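Local coordinates for protein putative oxidoreductase YfjR (Streptomyces aurantiacus, PDB 4OQZ) that reduces imines with NADPH as an S-selective, Rossmann-fold enzyme and can serve the direct reductive amination of ketones, at residues 5-10 against 16-21; 81-86 against 104-109. All coordinates share one frame; numbering follows the deposited sequence.

Contact 1: 5-10 against 16-21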
loop_
_atom_site.group_PDB
_atom_site.type_symbol
_atom_site.label_atom_id
_atom_site.label_comp_id
_atom_site.label_asym_id
_atom_site.label_seq_id
_atom_site.Cartn_x
_atom_site.Cartn_y
_atom_site.Cartn_z
ATOM N N VAL A 5 -20.949 15.314 -28.786
ATOM C CA VAL A 5 -20.859 14.050 -28.013
ATOM C C VAL A 5 -22.122 13.753 -27.134
ATOM O O VAL A 5 -22.832 14.680 -26.736
ATOM C CB VAL A 5 -19.561 14.087 -27.146
ATOM C CG1 VAL A 5 -19.654 15.149 -26.045
ATOM C CG2 VAL A 5 -19.172 12.710 -26.592
ATOM N N THR A 6 -22.351 12.471 -26.787
ATOM C CA THR A 6 -23.427 12.103 -25.869
ATOM C C THR A 6 -22.849 11.535 -24.551
ATOM O O THR A 6 -21.922 10.725 -24.597
ATOM C CB THR A 6 -24.369 11.099 -26.512
ATOM O OG1 THR A 6 -25.069 11.756 -27.564
ATOM C CG2 THR A 6 -25.375 10.537 -25.523
ATOM N N VAL A 7 -23.455 11.928 -23.392
ATOM C CA VAL A 7 -23.129 11.397 -22.062
ATOM C C VAL A 7 -24.417 10.798 -21.450
ATOM O O VAL A 7 -25.401 11.511 -21.283
ATOM C CB VAL A 7 -22.439 12.422 -21.099
ATOM C CG1 VAL A 7 -22.065 11.755 -19.775
ATOM C CG2 VAL A 7 -21.188 13.034 -21.733
ATOM N N ILE A 8 -24.409 9.483 -21.156
ATOM C CA ILE A 8 -25.520 8.770 -20.509
ATOM C C ILE A 8 -25.029 8.348 -19.104
ATOM O O ILE A 8 -23.964 7.750 -18.987
ATOM C CB ILE A 8 -26.052 7.581 -21.363
ATOM C CG1 ILE A 8 -26.588 8.097 -22.724
ATOM C CG2 ILE A 8 -27.132 6.786 -20.599
ATOM C CD1 ILE A 8 -26.915 7.087 -23.794
ATOM N N GLY A 9 -25.787 8.720 -18.072
ATOM C CA GLY A 9 -25.484 8.428 -16.677
ATOM C C GLY A 9 -24.906 9.655 -16.033
ATOM O O GLY A 9 -23.744 9.979 -16.267
ATOM N N LEU A 10 -25.723 10.380 -15.261
ATOM C CA LEU A 10 -25.266 11.629 -14.662
ATOM C C LEU A 10 -25.066 11.663 -13.158
ATOM O O LEU A 10 -25.573 12.559 -12.466
ATOM C CB LEU A 10 -26.018 12.863 -15.189
ATOM C CG LEU A 10 -26.148 13.007 -16.701
ATOM C CD1 LEU A 10 -27.155 14.073 -17.030
ATOM C CD2 LEU A 10 -24.805 13.301 -17.367
ATOM N N ALA A 16 -19.321 15.317 -14.254
ATOM C CA ALA A 16 -18.013 15.956 -14.440
ATOM C C ALA A 16 -17.531 15.823 -15.900
ATOM O O ALA A 16 -16.944 16.782 -16.424
ATOM C CB ALA A 16 -17.002 15.403 -13.472
ATOM N N MET A 17 -17.841 14.681 -16.560
ATOM C CA MET A 17 -17.479 14.394 -17.965
ATOM C C MET A 17 -18.206 15.375 -18.908
ATOM O O MET A 17 -17.553 16.073 -19.688
ATOM C CB MET A 17 -17.788 12.917 -18.346
ATOM C CG MET A 17 -16.893 11.930 -17.629
ATOM S SD MET A 17 -17.385 10.194 -17.800
ATOM C CE MET A 17 -16.351 9.465 -16.469
ATOM N N ALA A 18 -19.534 15.479 -18.787
ATOM C CA ALA A 18 -20.333 16.447 -19.556
ATOM C C ALA A 18 -19.843 17.912 -19.430
ATOM O O ALA A 18 -19.744 18.601 -20.443
ATOM C CB ALA A 18 -21.792 16.336 -19.182
ATOM N N ALA A 19 -19.499 18.366 -18.216
ATOM C CA ALA A 19 -18.995 19.722 -17.948
ATOM C C ALA A 19 -17.624 19.951 -18.631
ATOM O O ALA A 19 -17.391 21.037 -19.166
ATOM C CB ALA A 19 -18.881 19.955 -16.441
ATOM N N ALA A 20 -16.739 18.922 -18.636
ATOM C CA ALA A 20 -15.447 18.955 -19.332
ATOM C C ALA A 20 -15.708 19.066 -20.851
ATOM O O ALA A 20 -15.080 19.902 -21.513
ATOM C CB ALA A 20 -14.665 17.695 -19.029
ATOM N N TYR A 21 -16.700 18.299 -21.382
ATOM C CA TYR A 21 -17.073 18.424 -22.793
ATOM C C TYR A 21 -17.633 19.807 -23.132
ATOM O O TYR A 21 -17.219 20.394 -24.129
ATOM C CB TYR A 21 -18.003 17.282 -23.255
ATOM C CG TYR A 21 -17.276 15.986 -23.519
ATOM C CD1 TYR A 21 -16.425 15.848 -24.613
ATOM C CD2 TYR A 21 -17.450 14.883 -22.687
ATOM C CE1 TYR A 21 -15.737 14.652 -24.855
ATOM C CE2 TYR A 21 -16.777 13.684 -22.922
ATOM C CZ TYR A 21 -15.909 13.577 -23.999
ATOM O OH TYR A 21 -15.248 12.390 -24.229
#
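V5 lays its CG1 methyl over one face of the Y21 ring, a CH-pi contact with 3.8 Å from CG1 to the ring centroid and the methyl only 24° off the ring normal. CG1 sits 3.5 Å above the ring plane, displaced toward the rim on the CG and CD1 side. A chi1 of 68° wedges this methyl between the backbone N and the carbonyl carbon of V5, and from there it meets the ring, the two side chains crossing at about a right angle. The remaining contacts are longer, van der Waals contacts. V7 CG2 reaches the helix backbone itself at A18 CA, 4.1 Å away, and the same methyl comes within 4.3 Å of Y21 CD2 by an oblique approach. It also faces A18 CB at 4.2 Å, where V7 and A18 have their CA atoms 6.3 Å apart. The polar end of Y21 looks beyond both segments, its OH hydrogen-bonding A147 O of helix 138-151. Strand 5-8 and helix 16-21 run nearly antiparallel, at 163°. G9 follows the strand in the turn, consistent with the first glycine of a GxGxxG motif, and the whole is the opening strand-turn-helix of a Rossmann dinucleotide-binding fold.

Contact 2: 81-86 against 104-109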
loop_
_atom_site.group_PDB
_atom_site.type_symbol
_atom_site.label_atom_id
_atom_site.label_comp_id
_atom_site.label_asym_id
_atom_site.label_seq_id
_atom_site.Cartn_x
_atom_site.Cartn_y
_atom_site.Cartn_z
ATOM N N GLU A 81 -31.942 -0.409 -32.352
ATOM C CA GLU A 81 -31.533 0.181 -33.635
ATOM C C GLU A 81 -30.597 1.408 -33.523
ATOM O O GLU A 81 -29.819 1.659 -34.444
ATOM C CB GLU A 81 -32.757 0.526 -34.505
ATOM C CG GLU A 81 -33.551 -0.675 -34.999
ATOM C CD GLU A 81 -34.789 -1.010 -34.189
ATOM O OE1 GLU A 81 -34.888 -2.163 -33.709
ATOM O OE2 GLU A 81 -35.668 -0.129 -34.046
ATOM N N ALA A 82 -30.666 2.172 -32.423
ATOM C CA ALA A 82 -29.800 3.346 -32.281
ATOM C C ALA A 82 -28.342 2.979 -31.999
ATOM O O ALA A 82 -27.475 3.844 -32.089
ATOM C CB ALA A 82 -30.336 4.280 -31.212
ATOM N N VAL A 83 -28.074 1.709 -31.665
ATOM C CA VAL A 83 -26.724 1.210 -31.383
ATOM C C VAL A 83 -25.886 1.086 -32.671
ATOM O O VAL A 83 -24.695 1.383 -32.628
ATOM C CB VAL A 83 -26.723 -0.087 -30.513
ATOM C CG1 VAL A 83 -25.305 -0.516 -30.145
ATOM C CG2 VAL A 83 -27.547 0.111 -29.238
ATOM N N ALA A 84 -26.508 0.695 -33.817
ATOM C CA ALA A 84 -25.804 0.518 -35.101
ATOM C C ALA A 84 -24.996 1.741 -35.602
ATOM O O ALA A 84 -25.518 2.863 -35.642
ATOM C CB ALA A 84 -26.766 0.017 -36.179
ATOM N N GLY A 85 -23.731 1.489 -35.963
ATOM C CA GLY A 85 -22.787 2.496 -36.447
ATOM C C GLY A 85 -22.312 3.485 -35.389
ATOM O O GLY A 85 -21.876 4.596 -35.716
ATOM N N ARG A 86 -22.424 3.114 -34.106
ATOM C CA ARG A 86 -22.025 3.994 -33.005
ATOM C C ARG A 86 -20.943 3.378 -32.158
ATOM O O ARG A 86 -20.881 2.151 -32.016
ATOM C CB ARG A 86 -23.218 4.383 -32.116
ATOM C CG ARG A 86 -24.492 4.664 -32.897
ATOM C CD ARG A 86 -25.201 5.900 -32.434
ATOM N NE ARG A 86 -24.953 7.024 -33.330
ATOM C CZ ARG A 86 -25.700 7.332 -34.383
ATOM N NH1 ARG A 86 -26.761 6.596 -34.692
ATOM N NH2 ARG A 86 -25.393 8.380 -35.136
ATOM N N ARG A 104 -19.796 -7.942 -26.535
ATOM C CA ARG A 104 -20.391 -8.972 -27.379
ATOM C C ARG A 104 -21.796 -8.572 -27.844
ATOM O O ARG A 104 -22.103 -8.700 -29.033
ATOM C CB ARG A 104 -20.423 -10.292 -26.604
ATOM C CG ARG A 104 -19.941 -11.505 -27.389
ATOM C CD ARG A 104 -19.448 -12.620 -26.476
ATOM N NE ARG A 104 -20.442 -13.013 -25.472
ATOM C CZ ARG A 104 -20.232 -13.000 -24.158
ATOM N NH1 ARG A 104 -19.048 -12.643 -23.669
ATOM N NH2 ARG A 104 -21.199 -13.360 -23.323
ATOM N N ARG A 105 -22.637 -8.074 -26.914
ATOM C CA ARG A 105 -23.998 -7.605 -27.182
ATOM C C ARG A 105 -24.018 -6.349 -28.090
ATOM O O ARG A 105 -24.850 -6.269 -28.990
ATOM C CB ARG A 105 -24.753 -7.369 -25.852
ATOM C CG ARG A 105 -26.181 -6.840 -25.980
ATOM C CD ARG A 105 -27.164 -7.879 -26.474
ATOM N NE ARG A 105 -28.415 -7.260 -26.909
ATOM C CZ ARG A 105 -28.962 -7.433 -28.109
ATOM N NH1 ARG A 105 -28.377 -8.218 -29.007
ATOM N NH2 ARG A 105 -30.107 -6.839 -28.414
ATOM N N VAL A 106 -23.108 -5.385 -27.852
ATOM C CA VAL A 106 -22.996 -4.132 -28.622
ATOM C C VAL A 106 -22.612 -4.411 -30.100
ATOM O O VAL A 106 -23.215 -3.822 -31.008
ATOM C CB VAL A 106 -22.039 -3.148 -27.901
ATOM C CG1 VAL A 106 -21.758 -1.892 -28.725
ATOM C CG2 VAL A 106 -22.606 -2.762 -26.551
ATOM N N ALA A 107 -21.647 -5.333 -30.328
ATOM C CA ALA A 107 -21.176 -5.728 -31.655
ATOM C C ALA A 107 -22.302 -6.415 -32.420
ATOM O O ALA A 107 -22.445 -6.200 -33.630
ATOM C CB ALA A 107 -19.990 -6.674 -31.529
ATOM N N GLU A 108 -23.114 -7.227 -31.701
ATOM C CA GLU A 108 -24.280 -7.952 -32.239
ATOM C C GLU A 108 -25.280 -6.916 -32.777
ATOM O O GLU A 108 -25.842 -7.121 -33.843
ATOM C CB GLU A 108 -24.898 -8.815 -31.123
ATOM C CG GLU A 108 -26.033 -9.739 -31.519
ATOM C CD GLU A 108 -26.464 -10.712 -30.433
ATOM O OE1 GLU A 108 -27.179 -11.686 -30.768
ATOM O OE2 GLU A 108 -26.072 -10.519 -29.258
ATOM N N LEU A 109 -25.405 -5.765 -32.081
ATOM C CA LEU A 109 -26.254 -4.636 -32.447
ATOM C C LEU A 109 -25.632 -3.684 -33.504
ATOM O O LEU A 109 -26.232 -2.657 -33.834
ATOM C CB LEU A 109 -26.665 -3.855 -31.185
ATOM C CG LEU A 109 -27.790 -4.462 -30.333
ATOM C CD1 LEU A 109 -27.924 -3.710 -29.014
ATOM C CD2 LEU A 109 -29.134 -4.465 -31.082
#
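V83 and L109 pack side chain against side chain at the periphery of the Rossmann domain, where the loop before strand 87-90 meets the C-terminal end of helix 96-108. Both branches of the valine are used. With chi1 at -175°, CG1 lies anti to the backbone N and meets L109 CB at 3.8 Å, while CG2, beside that N, touches L109 CD1, also at 3.8 Å. The leucine thus lies across the valine, CB against one methyl and CD1 against the other. V106, one helical turn earlier, adds its CG1 methyl at 4.1 Å from V83 CG1. L76, in the loop after helix 69-75, touches both V83 and L109. On the helix side, R105 folds its guanidinium over L109, whose CG lies 3.7 Å above the guanidinium plane and toward its rim. The group has two acidic partners: NH2 forms a salt bridge with E80, and NH1 one with E108 OE2, whose hydrogen bond is weak; the E108 carboxylate carbon lies at the guanidinium edge, in plane. The loop itself makes a type II turn from V83 to R86, with G85 at positive phi, closed by a weak R86 N to V83 O bond. At the exposed margin A84 CB lies 3.6 Å from L109 O.

Contacts 1 and 2 belong to the same N-terminal dinucleotide-binding domain yet share no strand or helix, and their centres lie 21 Å apart with nearest atoms about 7 Å apart. Contact 1 is entirely buried, joining a strand well inside the sheet to the helix that follows it. Contact 2 lies farther from the centre of the chain, partly open to solvent, and brings a loop to a helix end. Neither pairs its segments through hydrogen bonds, and both rely on valine methyls, but the partners differ: an aromatic face and a helix backbone in the interior, leucine and valine side chains at the periphery, with a charged arginine-glutamate cluster beside them.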